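PDB 3JVG: T-cell surface glycoprotein CD1A1 antigen from Gallus gallus, which probably presents lipid antigens to T cells, as CD1 molecules do, from a groove in its MHC class I-like ectodomain. Local coordinates for residues A[85-97]-A[107-119]. Sequence-based numbering, arbitrary orientation.
Sequences VPYPFVFQSSIGC and TFFDIAYEGQNFL
The hairpin of strands 89-99 and 105-113 belongs to the antiparallel sheet that floors the groove of the MHC class I-like domain, where Gln92 pairs with Ala112, Ser94 with Asp110 and Gly96 with Phe108. Each of these hydrogen-bonded pairs is closed by two backbone bonds, the shortest from Ala112 N to Gln92 O at 2.7 Å. Phe91, Ser93, Ile95, Phe109 and Ile111 face the helices 58-82 and 148-172; Gln92, Ser94, Phe108, Asp110 and Ala112 lie on the other face, where a chain of another protein packs on Gln92, Asp110 and Ala112.

On the groove side, three aromatic rings gather. Tyr113 CD1 sits over one face of the Phe91 ring, 3.6 Å from Phe91 CZ, with the two planes inclined at 36°. Phe91 turns its edge to the face of Phe118, a T-shaped pair with CE2 to CE2 at 3.7 Å. The next strand bulges at Phe118 and Leu119 (a classic beta bulge), both backbone N-H groups converging on Ile111 O. Farther along, Ile95 runs alongside the Phe109 ring, and its CD1 makes a CH-pi contact over the face, 3.4 Å from Phe109 CE2. Cys97 forms a disulfide with Cys162 of helix 148-172.

On the opposite face, Phe108 has CG between its backbone N and carbonyl carbon (chi1 51°), which folds the ring over Gly96; Gly96 CA lies 3.8 Å from the Phe108 ring centroid.

At the type I' turn from Tyr113 to Gln116, Glu114 N donates to Val90 O at 3.1 Å. The Gln92 amide hydrogen-bonds through NE2 to the backbone of the other protein's chain and through OE1 to a polar side chain there; a water also donates to Gln92 OE1 and Val90 O and accepts from Gly115 N at 2.7 Å.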
ATOM      1  N   VAL A  85     -25.668 -13.030   9.715  1.00 53.21           N
ATOM      2  CA  VAL A  85     -24.477 -13.202   8.877  1.00 52.37           C
ATOM      3  C   VAL A  85     -23.352 -13.955   9.606  1.00 51.88           C
ATOM      4  O   VAL A  85     -22.968 -13.571  10.712  1.00 51.60           O
ATOM      5  CB  VAL A  85     -23.977 -11.857   8.336  1.00 51.14           C
ATOM      6  CG1 VAL A  85     -22.512 -11.950   7.918  1.00 51.49           C
ATOM      7  CG2 VAL A  85     -24.826 -11.419   7.149  1.00 52.56           C
ATOM      8  N   PRO A  86     -22.834 -15.033   8.978  1.00 51.79           N
ATOM      9  CA  PRO A  86     -21.945 -15.993   9.633  1.00 51.87           C
ATOM     10  C   PRO A  86     -20.470 -15.631   9.635  1.00 49.80           C
ATOM     11  O   PRO A  86     -19.958 -15.045   8.693  1.00 48.39           O
ATOM     12  CB  PRO A  86     -22.133 -17.268   8.801  1.00 53.56           C
ATOM     13  CG  PRO A  86     -22.464 -16.779   7.438  1.00 53.40           C
ATOM     14  CD  PRO A  86     -23.190 -15.462   7.606  1.00 52.23           C
ATOM     15  N   TYR A  87     -19.795 -16.059  10.690  1.00 49.25           N
ATOM     16  CA  TYR A  87     -18.370 -15.832  10.884  1.00 47.32           C
ATOM     17  C   TYR A  87     -17.703 -16.811   9.957  1.00 46.56           C
ATOM     18  O   TYR A  87     -18.363 -17.754   9.583  1.00 48.82           O
ATOM     19  CB  TYR A  87     -18.060 -16.031  12.383  1.00 48.08           C
ATOM     20  CG  TYR A  87     -18.762 -14.933  13.205  1.00 48.55           C
ATOM     21  CD1 TYR A  87     -18.325 -13.618  13.107  1.00 46.84           C
ATOM     22  CD2 TYR A  87     -19.896 -15.190  14.017  1.00 49.89           C
ATOM     23  CE1 TYR A  87     -18.946 -12.576  13.797  1.00 47.88           C
ATOM     24  CE2 TYR A  87     -20.547 -14.133  14.737  1.00 48.06           C
ATOM     25  CZ  TYR A  87     -20.057 -12.809  14.626  1.00 48.99           C
ATOM     26  OH  TYR A  87     -20.609 -11.666  15.270  1.00 42.51           O
ATOM     27  N   PRO A  88     -16.451 -16.562   9.485  1.00 44.11           N
ATOM     28  CA  PRO A  88     -15.573 -15.356   9.522  1.00 40.42           C
ATOM     29  C   PRO A  88     -15.841 -14.321   8.394  1.00 36.51           C
ATOM     30  O   PRO A  88     -16.287 -14.664   7.299  1.00 36.33           O
ATOM     31  CB  PRO A  88     -14.167 -15.943   9.401  1.00 40.56           C
ATOM     32  CG  PRO A  88     -14.378 -17.166   8.535  1.00 43.22           C
ATOM     33  CD  PRO A  88     -15.754 -17.713   8.879  1.00 44.72           C
ATOM     34  N   PHE A  89     -15.609 -13.053   8.687  1.00 32.72           N
ATOM     35  CA  PHE A  89     -15.751 -12.017   7.672  1.00 28.82           C
ATOM     36  C   PHE A  89     -14.886 -10.824   8.037  1.00 25.95           C
ATOM     37  O   PHE A  89     -14.375 -10.735   9.159  1.00 24.69           O
ATOM     38  CB  PHE A  89     -17.218 -11.597   7.471  1.00 29.06           C
ATOM     39  CG  PHE A  89     -17.915 -11.191   8.731  1.00 29.29           C
ATOM     40  CD1 PHE A  89     -17.695  -9.949   9.296  1.00 26.97           C
ATOM     41  CD2 PHE A  89     -18.797 -12.059   9.358  1.00 32.15           C
ATOM     42  CE1 PHE A  89     -18.345  -9.596  10.486  1.00 27.38           C
ATOM     43  CE2 PHE A  89     -19.458 -11.698  10.536  1.00 32.61           C
ATOM     44  CZ  PHE A  89     -19.230 -10.469  11.096  1.00 29.09           C
ATOM     45  N   VAL A  90     -14.735  -9.908   7.085  1.00 22.77           N
ATOM     46  CA  VAL A  90     -13.892  -8.771   7.304  1.00 21.05           C
ATOM     47  C   VAL A  90     -14.545  -7.439   6.962  1.00 20.06           C
ATOM     48  O   VAL A  90     -15.226  -7.305   5.911  1.00 20.25           O
ATOM     49  CB  VAL A  90     -12.358  -8.989   6.813  1.00 21.03           C
ATOM     50  CG1 VAL A  90     -12.073 -10.350   6.243  1.00 22.59           C
ATOM     51  CG2 VAL A  90     -11.702  -7.794   6.069  1.00 20.04           C
ATOM     52  N   PHE A  91     -14.371  -6.501   7.875  1.00 19.49           N
ATOM     53  CA  PHE A  91     -14.716  -5.116   7.647  1.00 18.69           C
ATOM     54  C   PHE A  91     -13.440  -4.315   7.553  1.00 18.08           C
ATOM     55  O   PHE A  91     -12.436  -4.670   8.198  1.00 18.23           O
ATOM     56  CB  PHE A  91     -15.581  -4.556   8.756  1.00 18.66           C
ATOM     57  CG  PHE A  91     -17.015  -4.849   8.611  1.00 19.11           C
ATOM     58  CD1 PHE A  91     -17.554  -5.989   9.184  1.00 19.99           C
ATOM     59  CD2 PHE A  91     -17.837  -3.978   7.909  1.00 18.83           C
ATOM     60  CE1 PHE A  91     -18.948  -6.297   9.050  1.00 20.56           C
ATOM     61  CE2 PHE A  91     -19.226  -4.211   7.771  1.00 19.58           C
ATOM     62  CZ  PHE A  91     -19.797  -5.390   8.343  1.00 21.46           C
ATOM     63  N   GLN A  92     -13.497  -3.276   6.720  1.00 17.57           N
ATOM     64  CA  GLN A  92     -12.486  -2.256   6.636  1.00 17.04           C
ATOM     65  C   GLN A  92     -13.076  -0.838   6.663  1.00 16.62           C
ATOM     66  O   GLN A  92     -14.261  -0.614   6.253  1.00 16.75           O
ATOM     67  CB  GLN A  92     -11.625  -2.484   5.372  1.00 17.14           C
ATOM     68  CG  GLN A  92     -10.977  -3.872   5.275  1.00 17.72           C
ATOM     69  CD  GLN A  92     -10.664  -4.238   3.826  1.00 18.75           C
ATOM     70  OE1 GLN A  92     -11.493  -4.864   3.170  1.00 18.55           O
ATOM     71  NE2 GLN A  92      -9.531  -3.737   3.290  1.00 17.97           N
ATOM     72  N   SER A  93     -12.271   0.116   7.153  1.00 16.26           N
ATOM     73  CA  SER A  93     -12.591   1.548   7.027  1.00 16.00           C
ATOM     74  C   SER A  93     -11.437   2.290   6.448  1.00 15.82           C
ATOM     75  O   SER A  93     -10.302   1.976   6.777  1.00 15.77           O
ATOM     76  CB  SER A  93     -12.838   2.284   8.373  1.00 15.93           C
ATOM     77  OG  SER A  93     -13.459   1.512   9.321  1.00 17.71           O
ATOM     78  N   SER A  94     -11.749   3.345   5.692  1.00 15.85           N
ATOM     79  CA  SER A  94     -10.763   4.280   5.137  1.00 15.85           C
ATOM     80  C   SER A  94     -11.362   5.637   5.441  1.00 16.42           C
ATOM     81  O   SER A  94     -12.501   5.921   5.020  1.00 16.17           O
ATOM     82  CB  SER A  94     -10.645   4.053   3.644  1.00 16.19           C
ATOM     83  OG  SER A  94      -9.722   4.918   3.002  1.00 16.80           O
ATOM     84  N   ILE A  95     -10.631   6.479   6.197  1.00 15.82           N
ATOM     85  CA  ILE A  95     -11.208   7.720   6.679  1.00 16.47           C
ATOM     86  C   ILE A  95     -10.176   8.803   6.561  1.00 16.51           C
ATOM     87  O   ILE A  95      -9.011   8.584   6.975  1.00 16.35           O
ATOM     88  CB  ILE A  95     -11.594   7.612   8.195  1.00 16.10           C
ATOM     89  CG1 ILE A  95     -12.481   6.385   8.466  1.00 17.87           C
ATOM     90  CG2 ILE A  95     -12.416   8.824   8.626  1.00 19.33           C
ATOM     91  CD1 ILE A  95     -12.900   6.260   9.983  1.00 22.18           C
ATOM     92  N   GLY A  96     -10.564   9.968   6.043  1.00 16.67           N
ATOM     93  CA  GLY A  96      -9.559  11.021   5.877  1.00 17.45           C
ATOM     94  C   GLY A  96      -9.983  12.231   5.064  1.00 18.60           C
ATOM     95  O   GLY A  96     -11.173  12.450   4.872  1.00 18.09           O
ATOM     96  N   CYS A  97      -9.005  12.992   4.564  1.00 18.66           N
ATOM     97  CA  CYS A  97      -9.289  14.176   3.789  1.00 21.39           C
ATOM     98  C   CYS A  97      -8.110  14.439   2.922  1.00 23.11           C
ATOM     99  O   CYS A  97      -7.001  13.977   3.233  1.00 24.18           O
ATOM    100  CB  CYS A  97      -9.576  15.401   4.681  1.00 21.26           C
ATOM    101  SG  CYS A  97      -8.206  15.785   5.858  1.00 25.05           S
ATOM    102  N   THR A 107     -13.205  14.987   1.360  1.00 21.83           N
ATOM    103  CA  THR A 107     -13.234  14.166   2.556  1.00 20.36           C
ATOM    104  C   THR A 107     -13.737  12.801   2.159  1.00 19.84           C
ATOM    105  O   THR A 107     -14.412  12.663   1.140  1.00 20.46           O
ATOM    106  CB  THR A 107     -14.200  14.717   3.676  1.00 20.47           C
ATOM    107  OG1 THR A 107     -15.564  14.702   3.187  1.00 21.07           O
ATOM    108  CG2 THR A 107     -13.778  16.067   4.154  1.00 21.12           C
ATOM    109  N   PHE A 108     -13.407  11.782   2.952  1.00 18.84           N
ATOM    110  CA  PHE A 108     -13.905  10.451   2.673  1.00 18.46           C
ATOM    111  C   PHE A 108     -14.101   9.691   3.948  1.00 17.71           C
ATOM    112  O   PHE A 108     -13.324   9.857   4.905  1.00 17.30           O
ATOM    113  CB  PHE A 108     -12.980   9.669   1.714  1.00 18.38           C
ATOM    114  CG  PHE A 108     -11.511   9.657   2.115  1.00 17.94           C
ATOM    115  CD1 PHE A 108     -10.667  10.665   1.713  1.00 18.44           C
ATOM    116  CD2 PHE A 108     -10.982   8.581   2.832  1.00 17.21           C
ATOM    117  CE1 PHE A 108      -9.326  10.653   2.052  1.00 18.16           C
ATOM    118  CE2 PHE A 108      -9.633   8.513   3.155  1.00 16.96           C
ATOM    119  CZ  PHE A 108      -8.784   9.581   2.789  1.00 17.40           C
ATOM    120  N   PHE A 109     -15.154   8.878   3.986  1.00 17.67           N
ATOM    121  CA  PHE A 109     -15.323   7.989   5.126  1.00 17.13           C
ATOM    122  C   PHE A 109     -16.143   6.834   4.543  1.00 17.24           C
ATOM    123  O   PHE A 109     -17.353   6.969   4.327  1.00 17.72           O
ATOM    124  CB  PHE A 109     -16.049   8.716   6.288  1.00 17.30           C
ATOM    125  CG  PHE A 109     -16.265   7.881   7.568  1.00 16.98           C
ATOM    126  CD1 PHE A 109     -16.810   8.506   8.700  1.00 19.96           C
ATOM    127  CD2 PHE A 109     -15.899   6.549   7.665  1.00 16.61           C
ATOM    128  CE1 PHE A 109     -17.007   7.807   9.909  1.00 20.00           C
ATOM    129  CE2 PHE A 109     -16.099   5.829   8.832  1.00 16.67           C
ATOM    130  CZ  PHE A 109     -16.668   6.465   9.978  1.00 18.24           C
ATOM    131  N   ASP A 110     -15.422   5.745   4.235  1.00 16.93           N
ATOM    132  CA  ASP A 110     -15.969   4.566   3.613  1.00 17.13           C
ATOM    133  C   ASP A 110     -15.730   3.340   4.500  1.00 16.97           C
ATOM    134  O   ASP A 110     -14.652   3.177   5.126  1.00 16.75           O
ATOM    135  CB  ASP A 110     -15.311   4.305   2.253  1.00 17.99           C
ATOM    136  CG  ASP A 110     -15.623   5.394   1.234  1.00 20.42           C
ATOM    137  OD1 ASP A 110     -14.898   6.393   1.208  1.00 18.06           O
ATOM    138  OD2 ASP A 110     -16.570   5.219   0.414  1.00 27.77           O
ATOM    139  N   ILE A 111     -16.742   2.488   4.536  1.00 17.08           N
ATOM    140  CA  ILE A 111     -16.652   1.183   5.117  1.00 17.06           C
ATOM    141  C   ILE A 111     -16.815   0.101   4.051  1.00 17.49           C
ATOM    142  O   ILE A 111     -17.689   0.170   3.152  1.00 17.97           O
ATOM    143  CB  ILE A 111     -17.607   1.082   6.274  1.00 17.21           C
ATOM    144  CG1 ILE A 111     -17.201   2.186   7.315  1.00 18.38           C
ATOM    145  CG2 ILE A 111     -17.613  -0.313   6.835  1.00 17.44           C
ATOM    146  CD1 ILE A 111     -18.192   2.458   8.351  1.00 19.69           C
ATOM    147  N   ALA A 112     -15.902  -0.874   4.117  1.00 17.45           N
ATOM    148  CA  ALA A 112     -16.011  -1.995   3.244  1.00 18.00           C
ATOM    149  C   ALA A 112     -16.416  -3.251   4.014  1.00 18.36           C
ATOM    150  O   ALA A 112     -16.174  -3.397   5.241  1.00 18.18           O
ATOM    151  CB  ALA A 112     -14.697  -2.221   2.437  1.00 18.01           C
ATOM    152  N   TYR A 113     -17.012  -4.159   3.247  1.00 19.05           N
ATOM    153  CA  TYR A 113     -17.471  -5.431   3.772  1.00 19.99           C
ATOM    154  C   TYR A 113     -17.192  -6.446   2.709  1.00 20.36           C
ATOM    155  O   TYR A 113     -17.524  -6.249   1.542  1.00 21.69           O
ATOM    156  CB  TYR A 113     -18.965  -5.393   4.137  1.00 20.03           C
ATOM    157  CG  TYR A 113     -19.503  -6.751   4.466  1.00 21.94           C
ATOM    158  CD1 TYR A 113     -19.007  -7.486   5.577  1.00 22.15           C
ATOM    159  CD2 TYR A 113     -20.462  -7.339   3.647  1.00 24.84           C
ATOM    160  CE1 TYR A 113     -19.491  -8.753   5.867  1.00 25.55           C
ATOM    161  CE2 TYR A 113     -20.958  -8.631   3.908  1.00 28.92           C
ATOM    162  CZ  TYR A 113     -20.473  -9.330   5.017  1.00 31.97           C
ATOM    163  OH  TYR A 113     -20.995 -10.576   5.243  1.00 32.65           O
ATOM    164  N   GLU A 114     -16.561  -7.530   3.120  1.00 21.11           N
ATOM    165  CA  GLU A 114     -16.015  -8.541   2.229  1.00 22.74           C
ATOM    166  C   GLU A 114     -15.316  -7.883   1.051  1.00 21.93           C
ATOM    167  O   GLU A 114     -15.542  -8.275  -0.071  1.00 23.83           O
ATOM    168  CB  GLU A 114     -17.083  -9.560   1.775  1.00 24.43           C
ATOM    169  CG  GLU A 114     -17.520 -10.623   2.889  1.00 30.46           C
ATOM    170  CD  GLU A 114     -16.318 -11.491   3.540  1.00 38.14           C
ATOM    171  OE1 GLU A 114     -16.379 -12.765   3.346  1.00 41.73           O
ATOM    172  OE2 GLU A 114     -15.362 -10.951   4.242  1.00 28.33           O
ATOM    173  N   GLY A 115     -14.473  -6.874   1.308  1.00 20.45           N
ATOM    174  CA  GLY A 115     -13.675  -6.253   0.237  1.00 20.38           C
ATOM    175  C   GLY A 115     -14.419  -5.399  -0.785  1.00 20.50           C
ATOM    176  O   GLY A 115     -13.896  -5.137  -1.850  1.00 20.85           O
ATOM    177  N   GLN A 116     -15.628  -4.942  -0.462  1.00 20.36           N
ATOM    178  CA  GLN A 116     -16.362  -4.075  -1.381  1.00 20.63           C
ATOM    179  C   GLN A 116     -16.995  -2.945  -0.625  1.00 20.01           C
ATOM    180  O   GLN A 116     -17.375  -3.147   0.492  1.00 19.67           O
ATOM    181  CB  GLN A 116     -17.544  -4.850  -2.026  1.00 23.34           C
ATOM    182  CG  GLN A 116     -17.176  -5.937  -3.031  1.00 25.48           C
ATOM    183  CD  GLN A 116     -16.308  -5.431  -4.165  1.00 31.61           C
ATOM    184  OE1 GLN A 116     -16.526  -4.338  -4.720  1.00 35.08           O
ATOM    185  NE2 GLN A 116     -15.311  -6.239  -4.535  1.00 29.46           N
ATOM    186  N   ASN A 117     -17.122  -1.760  -1.239  1.00 20.05           N
ATOM    187  CA  ASN A 117     -17.778  -0.593  -0.613  1.00 19.67           C
ATOM    188  C   ASN A 117     -19.070  -1.074  -0.007  1.00 19.90           C
ATOM    189  O   ASN A 117     -19.831  -1.747  -0.668  1.00 20.67           O
ATOM    190  CB  ASN A 117     -18.100   0.462  -1.666  1.00 20.24           C
ATOM    191  CG  ASN A 117     -16.863   1.029  -2.293  1.00 20.20           C
ATOM    192  OD1 ASN A 117     -15.812   1.059  -1.638  1.00 22.20           O
ATOM    193  ND2 ASN A 117     -16.963   1.506  -3.531  1.00 21.08           N
ATOM    194  N   PHE A 118     -19.309  -0.717   1.245  1.00 19.36           N
ATOM    195  CA  PHE A 118     -20.483  -1.169   1.946  1.00 19.65           C
ATOM    196  C   PHE A 118     -21.291   0.038   2.498  1.00 19.60           C
ATOM    197  O   PHE A 118     -22.538   0.073   2.449  1.00 20.24           O
ATOM    198  CB  PHE A 118     -19.982  -2.130   3.033  1.00 19.35           C
ATOM    199  CG  PHE A 118     -21.032  -2.565   4.018  1.00 19.67           C
ATOM    200  CD1 PHE A 118     -21.896  -3.624   3.726  1.00 20.49           C
ATOM    201  CD2 PHE A 118     -21.097  -1.962   5.246  1.00 19.31           C
ATOM    202  CE1 PHE A 118     -22.846  -4.063   4.651  1.00 20.94           C
ATOM    203  CE2 PHE A 118     -22.024  -2.380   6.216  1.00 20.25           C
ATOM    204  CZ  PHE A 118     -22.915  -3.453   5.917  1.00 20.59           C
ATOM    205  N   LEU A 119     -20.591   1.042   3.006  1.00 19.00           N
ATOM    206  CA  LEU A 119     -21.246   2.244   3.490  1.00 19.07           C
ATOM    207  C   LEU A 119     -20.349   3.426   3.179  1.00 18.77           C
ATOM    208  O   LEU A 119     -19.128   3.314   3.268  1.00 18.23           O
ATOM    209  CB  LEU A 119     -21.442   2.097   4.970  1.00 18.81           C
ATOM    210  CG  LEU A 119     -22.690   2.331   5.762  1.00 23.28           C
ATOM    211  CD1 LEU A 119     -24.033   2.082   5.035  1.00 23.58           C
ATOM    212  CD2 LEU A 119     -22.558   1.553   7.118  1.00 24.95           C
TER
HETATM  213  O   HOH W   1     -14.033  -5.982   3.800  1.00  2.00           O